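Local coordinates for protein pyrophosphate phosphohydrolase (Thermus thermophilus, PDB 2PRD) that probably catalyses the magnesium-dependent hydrolysis of inorganic pyrophosphate to two phosphate ions, working as a homohexamer, at residues 126-129 against 130-134; 154-157 against 158-162. All blocks are in the same frame, centred on the assembly; numbering follows the deposited sequence.

How the contacts relate
Contact 1 is the N-terminal part of helix 126-138, and contact 2 is the junction where strand 150-156 runs into helix 158-173; along the chain contact 1 closes before contact 2 opens. Their centres lie about 16 Å apart, yet Trp155 of contact 2 reaches back to touch contact 1: its CZ2 is 3.3 Å from Lys129 O, and its CH2 packs 4.1 Å from Ile132 CB. Strand 150-156 thus meets the helix through this indole. Contact 1 is the nearer to the probable substrate site, the side chain of Ile132 standing about 9 Å from those of Tyr55 and Tyr139, whereas contact 2 lies away from it.

Contact 1: 126-129 against 130-134; sequences EGVK and QEIQH
Val128 and Ile132, one turn apart, meet branch to branch: Val128 CG1 lies 4.0 Å from Ile132 CD1, the two side chains slanting across each other. With CG1 opposite the backbone N (chi1 179°), Val128 carries this methyl towards Ile132, which sets its own CG1 against the carbonyl oxygen, 3.5 Å from Val128 O. That same oxygen takes the N-H of Ile132 at 3.0 Å, almost in line with the C=O bond. This is the i to i+4 ladder of an alpha-helix, here the opening turns of helix 126-138. Its next rung, Gln133 N to Lys129 O, is nearly straight (173°), whereas Glu131 N reaches Gly127 O only weakly. Gln130 drapes back over the first turn, its CG 3.4 Å from Glu126 O. From there its extended chain carries the amide to a water that donates to Gly127 O at 2.6 Å and accepts a weak bond from Gln130 NE2, giving that carbonyl a second partner. Two polar ends reach neighbouring subunits: Gln130 OE1 bonds Lys145 of a second and Glu131 makes a salt bridge with Arg114 of a third; the bent chain of Lys129 brings NZ to Ile121 O of its own chain.

Contact 2: 154-157 against 158-162; sequences GWRD and RKAAL
An N-cap joins strand 150-156 to helix 158-173, with Asp157 as the capping residue. Its carboxylate turns towards the first helical turn: OD1 accepts from Ala160 N at 3.2 Å, a nearly straight bond (N-H...O 164°) that meets OD1 close to the line of its C-O bond, and takes a second, weak and more bent bond from Lys159 N. The torsion that allows this sets CG between the backbone N and the carbonyl carbon (chi1 74°), which brings OD1 to the two amides. One oxygen thus serves two N-H groups at the start of the helix, where the positive end of the helix dipole would probably stabilise the carboxylate's charge. Meanwhile Asp157 O begins the ordinary ladder, accepting from Ala161 N at 3.2 Å in the carbonyl plane. An alanine in place of Asp157 would lose the carboxylate and probably leave the N-H groups of Lys159 and Ala160 without their capping acceptor, fraying the first turn. Beside the cap, Arg156 CB packs 3.6 Å from Ala160 CB, while the bent chain of Arg156 leads its guanidinium back to Trp155 O, with NH1 at 3.0 Å. Arg158 N donates to Asp120 OD1, the backbone of Arg156 hydrogen-bonds with Leu92 of strand 84-97, Ala161 rests on Val89 of that strand, and Trp155 packs on helix 126-138.

Contact 1: 126-129 against 130-134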
loop_
_atom_site.group_PDB
_atom_site.type_symbol
_atom_site.label_atom_id
_atom_site.label_comp_id
_atom_site.label_asym_id
_atom_site.label_seq_id
_atom_site.Cartn_x
_atom_site.Cartn_y
_atom_site.Cartn_z
ATOM N N GLU A 126 23.722 8.913 10.490
ATOM C CA GLU A 126 24.474 8.887 9.226
ATOM C C GLU A 126 24.047 7.845 8.198
ATOM O O GLU A 126 24.473 7.972 7.011
ATOM C CB GLU A 126 25.981 8.811 9.429
ATOM C CG GLU A 126 26.672 9.753 8.409
ATOM C CD GLU A 126 27.882 9.045 7.812
ATOM O OE1 GLU A 126 28.172 7.935 8.327
ATOM O OE2 GLU A 126 28.502 9.597 6.871
ATOM N N GLY A 127 23.295 6.837 8.605
ATOM C CA GLY A 127 22.827 5.818 7.640
ATOM C C GLY A 127 21.811 6.496 6.722
ATOM O O GLY A 127 21.656 6.155 5.552
ATOM N N VAL A 128 21.134 7.448 7.300
ATOM C CA VAL A 128 20.129 8.266 6.622
ATOM C C VAL A 128 20.789 9.325 5.768
ATOM O O VAL A 128 20.450 9.499 4.569
ATOM C CB VAL A 128 19.132 8.899 7.607
ATOM C CG1 VAL A 128 18.147 9.755 6.825
ATOM C CG2 VAL A 128 18.430 7.826 8.406
ATOM N N LYS A 129 21.766 10.056 6.285
ATOM C CA LYS A 129 22.480 11.015 5.475
ATOM C C LYS A 129 23.155 10.379 4.260
ATOM O O LYS A 129 23.276 11.013 3.192
ATOM C CB LYS A 129 23.637 11.653 6.320
ATOM C CG LYS A 129 23.035 12.659 7.298
ATOM C CD LYS A 129 24.099 13.576 7.867
ATOM C CE LYS A 129 24.728 12.939 9.110
ATOM N NZ LYS A 129 24.681 13.947 10.223
ATOM N N GLN A 130 23.585 9.116 4.375
ATOM C CA GLN A 130 24.276 8.473 3.236
ATOM C C GLN A 130 23.276 8.102 2.126
ATOM O O GLN A 130 23.622 8.043 0.935
ATOM C CB GLN A 130 24.974 7.229 3.599
ATOM C CG GLN A 130 26.168 6.800 4.303
ATOM C CD GLN A 130 26.294 5.258 4.166
ATOM O OE1 GLN A 130 27.450 4.856 3.945
ATOM N NE2 GLN A 130 25.158 4.531 4.243
ATOM N N GLU A 131 22.078 7.731 2.592
ATOM C CA GLU A 131 20.977 7.365 1.700
ATOM C C GLU A 131 20.591 8.589 0.889
ATOM O O GLU A 131 20.421 8.515 -0.341
ATOM C CB GLU A 131 19.790 6.778 2.489
ATOM C CG GLU A 131 18.686 6.244 1.548
ATOM C CD GLU A 131 17.436 5.871 2.353
ATOM O OE1 GLU A 131 17.310 6.432 3.446
ATOM O OE2 GLU A 131 16.663 4.988 1.947
ATOM N N ILE A 132 20.446 9.717 1.594
ATOM C CA ILE A 132 20.093 10.994 0.905
ATOM C C ILE A 132 21.134 11.374 -0.119
ATOM O O ILE A 132 20.851 11.568 -1.324
ATOM C CB ILE A 132 19.776 12.119 1.894
ATOM C CG1 ILE A 132 18.565 11.767 2.756
ATOM C CG2 ILE A 132 19.510 13.406 1.116
ATOM C CD1 ILE A 132 18.287 12.579 3.987
ATOM N N GLN A 133 22.403 11.440 0.304
ATOM C CA GLN A 133 23.445 11.783 -0.641
ATOM C C GLN A 133 23.486 10.863 -1.833
ATOM O O GLN A 133 23.645 11.320 -2.998
ATOM C CB GLN A 133 24.789 11.718 0.141
ATOM C CG GLN A 133 25.930 11.793 -0.867
ATOM C CD GLN A 133 27.203 12.230 -0.157
ATOM O OE1 GLN A 133 27.087 12.571 1.022
ATOM N NE2 GLN A 133 28.327 12.209 -0.854
ATOM N N HIS A 134 23.400 9.551 -1.545
ATOM C CA HIS A 134 23.505 8.585 -2.684
ATOM C C HIS A 134 22.337 8.778 -3.621
ATOM O O HIS A 134 22.424 8.570 -4.840
ATOM C CB HIS A 134 23.742 7.192 -2.141
ATOM C CG HIS A 134 23.607 6.055 -3.110
ATOM N ND1 HIS A 134 22.387 5.422 -3.299
ATOM C CD2 HIS A 134 24.428 5.420 -3.935
ATOM C CE1 HIS A 134 22.501 4.465 -4.187
ATOM N NE2 HIS A 134 23.762 4.458 -4.611
HETATM O O HOH W 1 22.232 3.912 4.471
#

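Contact 2: 154-157 against 158-162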
loop_
_atom_site.group_PDB
_atom_site.type_symbol
_atom_site.label_atom_id
_atom_site.label_comp_id
_atom_site.label_asym_id
_atom_site.label_seq_id
_atom_site.Cartn_x
_atom_site.Cartn_y
_atom_site.Cartn_z
ATOM N N GLY A 154 28.479 18.770 0.444
ATOM C CA GLY A 154 28.677 18.558 1.880
ATOM C C GLY A 154 27.413 18.947 2.633
ATOM O O GLY A 154 26.442 19.306 1.997
ATOM N N TRP A 155 27.477 18.861 3.943
ATOM C CA TRP A 155 26.362 19.158 4.826
ATOM C C TRP A 155 26.715 20.310 5.769
ATOM O O TRP A 155 27.892 20.452 6.113
ATOM C CB TRP A 155 26.056 17.923 5.636
ATOM C CG TRP A 155 25.642 16.684 4.891
ATOM C CD1 TRP A 155 26.442 15.753 4.298
ATOM C CD2 TRP A 155 24.303 16.201 4.724
ATOM N NE1 TRP A 155 25.686 14.744 3.759
ATOM C CE2 TRP A 155 24.362 14.981 4.027
ATOM C CE3 TRP A 155 23.049 16.670 5.127
ATOM C CZ2 TRP A 155 23.255 14.236 3.664
ATOM C CZ3 TRP A 155 21.933 15.903 4.795
ATOM C CH2 TRP A 155 22.042 14.726 4.057
ATOM N N ARG A 156 25.657 21.022 6.138
ATOM C CA ARG A 156 25.793 22.165 7.042
ATOM C C ARG A 156 24.780 22.036 8.156
ATOM O O ARG A 156 23.722 21.446 7.962
ATOM C CB ARG A 156 25.653 23.499 6.346
ATOM C CG ARG A 156 26.667 23.842 5.273
ATOM C CD ARG A 156 28.035 24.091 5.888
ATOM N NE ARG A 156 29.017 24.312 4.838
ATOM C CZ ARG A 156 29.807 23.419 4.277
ATOM N NH1 ARG A 156 29.821 22.131 4.625
ATOM N NH2 ARG A 156 30.639 23.835 3.323
ATOM N N ASP A 157 25.081 22.656 9.283
ATOM C CA ASP A 157 24.264 22.546 10.492
ATOM C C ASP A 157 23.123 23.500 10.568
ATOM O O ASP A 157 22.885 24.234 9.611
ATOM C CB ASP A 157 25.231 22.665 11.682
ATOM C CG ASP A 157 25.721 24.088 11.901
ATOM O OD1 ASP A 157 25.505 24.928 11.008
ATOM O OD2 ASP A 157 26.301 24.320 12.993
ATOM N N ARG A 158 22.336 23.432 11.637
ATOM C CA ARG A 158 21.183 24.285 11.775
ATOM C C ARG A 158 21.553 25.752 11.732
ATOM O O ARG A 158 20.676 26.553 11.314
ATOM C CB ARG A 158 20.405 23.926 13.060
ATOM C CG ARG A 158 19.152 24.804 13.178
ATOM C CD ARG A 158 18.715 24.669 14.666
ATOM N NE ARG A 158 19.893 25.031 15.440
ATOM C CZ ARG A 158 20.259 24.618 16.633
ATOM N NH1 ARG A 158 19.528 23.747 17.317
ATOM N NH2 ARG A 158 21.396 25.066 17.179
ATOM N N LYS A 159 22.752 26.142 12.133
ATOM C CA LYS A 159 23.030 27.612 12.113
ATOM C C LYS A 159 23.184 28.122 10.707
ATOM O O LYS A 159 22.712 29.235 10.451
ATOM C CB LYS A 159 24.153 27.965 13.081
ATOM C CG LYS A 159 23.763 27.409 14.472
ATOM C CD LYS A 159 24.665 27.899 15.587
ATOM C CE LYS A 159 24.018 27.654 16.955
ATOM N NZ LYS A 159 24.133 26.221 17.354
ATOM N N ALA A 160 23.833 27.344 9.850
ATOM C CA ALA A 160 24.027 27.701 8.450
ATOM C C ALA A 160 22.733 27.721 7.697
ATOM O O ALA A 160 22.463 28.587 6.855
ATOM C CB ALA A 160 25.064 26.750 7.796
ATOM N N ALA A 161 21.847 26.757 7.966
ATOM C CA ALA A 161 20.568 26.658 7.296
ATOM C C ALA A 161 19.705 27.877 7.572
ATOM O O ALA A 161 19.027 28.347 6.650
ATOM C CB ALA A 161 19.803 25.391 7.729
ATOM N N LEU A 162 19.672 28.279 8.841
ATOM C CA LEU A 162 18.836 29.414 9.239
ATOM C C LEU A 162 19.251 30.689 8.517
ATOM O O LEU A 162 18.418 31.498 8.114
ATOM C CB LEU A 162 18.744 29.583 10.746
ATOM C CG LEU A 162 18.198 28.413 11.563
ATOM C CD1 LEU A 162 18.371 28.701 13.040
ATOM C CD2 LEU A 162 16.769 28.041 11.247
#